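Local coordinates for periplasmic binding protein/LacI transcriptional regulator (Mycobacterium smegmatis, PDB 6HYH) that binds beta-D-fucofuranose in its pocket and probably serves as the solute-binding protein of an L-arabinofuranose ABC transporter, at residues 56-61 / 80-85; 100-105 / 116-121. All coordinates share one frame; numbering follows the deposited sequence.

Contact 1 (56-61 / 80-85)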
# COMPACT_ATOMS: atom_id res chain seq x y z
N GLY A 56 -12.91 -7.24 20.94
CA GLY A 56 -13.44 -7.00 19.63
C GLY A 56 -13.93 -5.59 19.36
O GLY A 56 -14.53 -5.37 18.30
N GLU A 57 -13.59 -4.61 20.21
CA GLU A 57 -14.13 -3.26 20.10
C GLU A 57 -13.01 -2.28 19.80
O GLU A 57 -12.06 -2.16 20.58
CB GLU A 57 -14.76 -2.84 21.42
CG GLU A 57 -16.19 -3.21 21.64
CD GLU A 57 -16.56 -3.12 23.10
OE1 GLU A 57 -15.86 -3.76 23.92
OE2 GLU A 57 -17.50 -2.37 23.45
N GLN A 58 -13.16 -1.53 18.71
CA GLN A 58 -12.07 -0.65 18.28
C GLN A 58 -11.74 0.39 19.33
O GLN A 58 -10.56 0.75 19.53
CB GLN A 58 -12.38 0.01 16.95
CG GLN A 58 -11.22 0.81 16.46
CD GLN A 58 -11.41 1.29 15.07
OE1 GLN A 58 -12.52 1.30 14.54
NE2 GLN A 58 -10.31 1.68 14.43
N GLU A 59 -12.76 0.93 19.99
CA GLU A 59 -12.57 2.06 20.89
C GLU A 59 -11.74 1.64 22.11
O GLU A 59 -10.97 2.44 22.66
CB GLU A 59 -13.95 2.60 21.31
CG GLU A 59 -14.95 2.80 20.13
CD GLU A 59 -16.44 2.81 20.57
OE1 GLU A 59 -17.01 1.70 20.76
OE2 GLU A 59 -17.04 3.90 20.72
N LYS A 60 -11.86 0.37 22.50
CA LYS A 60 -11.03 -0.19 23.58
C LYS A 60 -9.59 -0.45 23.13
O LYS A 60 -8.66 -0.32 23.93
CB LYS A 60 -11.68 -1.47 24.11
CG LYS A 60 -12.91 -1.23 24.97
CD LYS A 60 -13.51 -2.54 25.47
CE LYS A 60 -14.53 -2.30 26.57
NZ LYS A 60 -15.68 -1.44 26.12
N GLN A 61 -9.37 -0.77 21.85
CA GLN A 61 -8.00 -0.84 21.34
C GLN A 61 -7.36 0.54 21.35
O GLN A 61 -6.22 0.71 21.81
CB GLN A 61 -7.98 -1.39 19.91
CG GLN A 61 -7.74 -2.89 19.81
CD GLN A 61 -7.40 -3.36 18.39
OE1 GLN A 61 -7.82 -2.75 17.38
NE2 GLN A 61 -6.62 -4.45 18.31
N PRO A 80 -5.03 -4.14 13.92
CA PRO A 80 -6.25 -3.31 13.85
C PRO A 80 -7.52 -4.07 13.50
O PRO A 80 -7.65 -4.56 12.36
CB PRO A 80 -5.90 -2.30 12.76
CG PRO A 80 -4.89 -2.99 11.93
CD PRO A 80 -4.05 -3.74 12.90
N VAL A 81 -8.45 -4.14 14.46
CA VAL A 81 -9.76 -4.79 14.28
C VAL A 81 -10.26 -4.57 12.87
O VAL A 81 -10.69 -5.52 12.19
CB VAL A 81 -10.82 -4.23 15.25
CG1 VAL A 81 -11.93 -5.21 15.43
CG2 VAL A 81 -10.21 -3.87 16.55
N VAL A 82 -10.18 -3.33 12.40
CA VAL A 82 -10.67 -2.92 11.10
C VAL A 82 -9.67 -1.93 10.52
O VAL A 82 -8.81 -1.40 11.22
CB VAL A 82 -12.06 -2.25 11.19
CG1 VAL A 82 -12.98 -3.01 12.11
CG2 VAL A 82 -11.90 -0.81 11.71
N ARG A 83 -9.80 -1.67 9.23
CA ARG A 83 -8.77 -0.87 8.62
C ARG A 83 -8.88 0.59 9.04
O ARG A 83 -7.86 1.29 9.14
CB ARG A 83 -8.83 -1.01 7.11
CG ARG A 83 -8.40 -2.33 6.56
CD ARG A 83 -8.58 -2.21 5.07
NE ARG A 83 -8.23 -3.41 4.31
CZ ARG A 83 -8.74 -3.67 3.11
NH1 ARG A 83 -9.60 -2.81 2.58
NH2 ARG A 83 -8.40 -4.78 2.45
N THR A 84 -10.10 1.05 9.31
CA THR A 84 -10.43 2.47 9.41
C THR A 84 -10.43 3.02 10.82
O THR A 84 -10.84 2.34 11.77
CB THR A 84 -11.83 2.69 8.86
OG1 THR A 84 -11.85 2.36 7.47
CG2 THR A 84 -12.28 4.13 9.09
N GLY A 85 -10.00 4.28 10.94
CA GLY A 85 -10.23 5.10 12.12
C GLY A 85 -9.10 5.18 13.12
O GLY A 85 -9.35 5.25 14.33
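The side-chain amide of Q58 donates from NE2 to the carbonyl oxygen of T84, NE2 to O being 2.8 Å with an N-H...O angle of 166°, and so one polar side chain ties the first turn of a helix to an irregular loop. CG of Q58 stands anti to the backbone N (chi1 -175°) and the chain stays extended beyond it, carrying the amide straight across. The T84 oxygen lies practically in the plane of that amide, whereas NE2 is tilted 23° from the plane of the T84 carbonyl. G85, at a positive phi that favours glycine, brings no CB against NE2. The other branch of the amide, OE1, meets CG2 of V82 at 3.6 Å, the two side chains crossing at about a right angle. Here the N-terminus of helix 58-71, part of a beta-alpha-beta crossover between strands 48-53 and 75-78, meets the loop that follows the second of these strands. V81 packs against the chain leading into that helix: its CG1 lies 3.9 Å from O of G56, while CG2 lies toward Q58 and Q61, its place less sure. Nearby, Q61 anchors its NE2 on the carbonyl of S79, the residue just before P80; a bond from V81 N to its OE1 is doubtful, because OE1 is modelled too close to CG2 of V81. Further round the loop, R83 makes a salt bridge with D157 of helix 157-170.

Contact 2 (100-105 / 116-121). With GYE (beta-D-fucofuranose), chain K.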
# COMPACT_ATOMS: atom_id res chain seq x y z
N VAL A 100 5.85 2.36 16.06
CA VAL A 100 4.73 1.42 15.98
C VAL A 100 5.06 0.31 14.99
O VAL A 100 5.64 0.56 13.92
CB VAL A 100 3.40 2.08 15.58
CG1 VAL A 100 2.33 0.99 15.43
CG2 VAL A 100 2.98 3.12 16.61
N ILE A 101 4.65 -0.90 15.33
CA ILE A 101 4.76 -2.08 14.48
C ILE A 101 3.35 -2.62 14.31
O ILE A 101 2.64 -2.85 15.30
CB ILE A 101 5.69 -3.15 15.09
CG1 ILE A 101 7.05 -2.55 15.49
CG2 ILE A 101 5.84 -4.38 14.17
CD1 ILE A 101 8.14 -3.63 15.84
N LEU A 102 2.93 -2.79 13.06
CA LEU A 102 1.66 -3.42 12.77
C LEU A 102 1.83 -4.93 12.68
O LEU A 102 2.86 -5.42 12.20
CB LEU A 102 1.07 -2.90 11.46
CG LEU A 102 -0.17 -2.03 11.57
CD1 LEU A 102 0.15 -0.75 12.31
CD2 LEU A 102 -0.65 -1.72 10.17
N THR A 103 0.81 -5.65 13.15
CA THR A 103 0.81 -7.11 13.09
C THR A 103 -0.54 -7.59 12.54
O THR A 103 -1.59 -7.01 12.87
CB THR A 103 1.08 -7.72 14.48
OG1 THR A 103 0.02 -7.36 15.37
CG2 THR A 103 2.37 -7.21 15.04
N ASP A 104 -0.45 -8.57 11.61
CA ASP A 104 -1.49 -9.40 10.98
C ASP A 104 -2.47 -8.57 10.15
O ASP A 104 -2.61 -8.85 8.95
CB ASP A 104 -2.22 -10.36 11.96
CG ASP A 104 -3.46 -9.79 12.60
OD1 ASP A 104 -3.51 -8.56 12.81
OD2 ASP A 104 -4.41 -10.57 12.85
N ARG A 105 -3.12 -7.54 10.70
CA ARG A 105 -4.16 -6.80 9.99
C ARG A 105 -3.66 -5.41 9.59
O ARG A 105 -2.92 -4.77 10.33
CB ARG A 105 -5.43 -6.67 10.85
CG ARG A 105 -6.16 -7.97 11.06
CD ARG A 105 -7.55 -7.78 11.64
NE ARG A 105 -8.13 -9.07 12.04
CZ ARG A 105 -9.30 -9.22 12.65
NH1 ARG A 105 -10.05 -8.16 12.93
NH2 ARG A 105 -9.74 -10.43 12.97
N LYS A 116 6.39 1.52 11.50
CA LYS A 116 7.73 1.19 11.01
C LYS A 116 7.80 -0.11 10.24
O LYS A 116 8.78 -0.34 9.53
CB LYS A 116 8.74 1.11 12.18
CG LYS A 116 9.08 2.43 12.90
CD LYS A 116 10.16 3.24 12.19
CE LYS A 116 10.68 4.39 13.05
NZ LYS A 116 11.65 5.27 12.32
N THR A 117 6.80 -0.97 10.36
CA THR A 117 6.81 -2.21 9.59
C THR A 117 5.52 -2.94 9.89
O THR A 117 4.84 -2.64 10.88
CB THR A 117 8.02 -3.12 9.93
OG1 THR A 117 8.08 -4.22 9.01
CG2 THR A 117 7.88 -3.71 11.30
N PHE A 118 5.17 -3.88 9.01
CA PHE A 118 3.91 -4.61 9.10
C PHE A 118 4.18 -6.08 8.80
O PHE A 118 4.59 -6.43 7.69
CB PHE A 118 2.89 -4.00 8.14
CG PHE A 118 1.59 -4.73 8.12
CD1 PHE A 118 1.09 -5.30 9.27
CD2 PHE A 118 0.87 -4.84 6.94
CE1 PHE A 118 -0.12 -5.99 9.26
CE2 PHE A 118 -0.33 -5.51 6.90
CZ PHE A 118 -0.84 -6.09 8.06
N ILE A 119 3.93 -6.93 9.79
CA ILE A 119 4.25 -8.35 9.72
C ILE A 119 2.94 -9.11 9.76
O ILE A 119 2.23 -9.08 10.78
CB ILE A 119 5.18 -8.82 10.85
CG1 ILE A 119 5.47 -10.32 10.66
CG2 ILE A 119 4.56 -8.54 12.22
CD1 ILE A 119 6.57 -10.88 11.58
N GLY A 120 2.63 -9.80 8.67
CA GLY A 120 1.36 -10.49 8.58
C GLY A 120 1.41 -11.42 7.40
O GLY A 120 2.45 -11.57 6.74
N ALA A 121 0.28 -12.07 7.15
CA ALA A 121 0.09 -13.02 6.07
C ALA A 121 -0.48 -12.29 4.85
O ALA A 121 -0.91 -11.14 4.94
CB ALA A 121 -0.86 -14.14 6.51
O3 GYE K . -8.09 -15.49 10.15
C2 GYE K . -9.28 -15.12 12.29
C1 GYE K . -9.10 -14.06 13.37
O5 GYE K . -6.68 -11.42 11.32
C6 GYE K . -5.92 -13.27 9.89
O4 GYE K . -8.33 -13.02 12.74
C5 GYE K . -6.51 -12.84 11.22
C4 GYE K . -7.88 -13.43 11.45
C3 GYE K . -8.00 -14.95 11.47
O1 GYE K . -10.29 -13.53 13.88
O2 GYE K . -9.36 -16.45 12.77
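L102 exchanges backbone hydrogen bonds with the neighbouring strand, its N donating to T117 O at 2.9 Å and its O receiving I119 N at 3.0 Å. D104 N extends this parallel ladder to I119 O, and K116 N reaches V100 O at its other end. On one face of the sheet, CG2 of I101 and CG2 of T117 run side by side at 3.6 Å, while the T103 and I119 methyls meet further along. On the other, F118 has its CG anti to the backbone N (chi1 177°), which swings the ring toward the end of strand 100-103; CD2 of L102 sits 4.1 Å above one face, near the rim, and D104 O comes to the ring edge.

Polar groups beyond the strand meet beta-D-fucofuranose. Its O5 hydroxyl donates to OD2 of D104 at 2.9 Å and accepts from NE of R105 with an N-H...O angle of 175°; NH2 of R105 reaches the ring oxygen O4 at 3.0 Å. R31 pairs with OD2, and S79 holds OD1. R105 thus grips exocyclic O5 and ring O4, consistent with recognition of the furanose form, and its charge would probably polarise the O5 hydroxyl toward D104.

Contact 1 closes before contact 2 opens along the chain, and their centres lie about 15 Å apart in one lobe of the periplasmic binding protein fold. Strand 75-78 joins them: it leads into the loop of contact 1 and lies beside strand 100-103 of contact 2 in the same largely parallel sheet. The segments that follow these two neighbouring strands, 80-85 and 104-105, touch each other, with CD of P80 packed 3.0 Å from O of R105. NH1 of R105 also makes a probable hydrogen bond to the V81 carbonyl, consistent with the loop beside helix 58-71 acting as second-shell support for a sugar-binding arginine, at the C-terminal ends of the strands, where the ligand pocket lies.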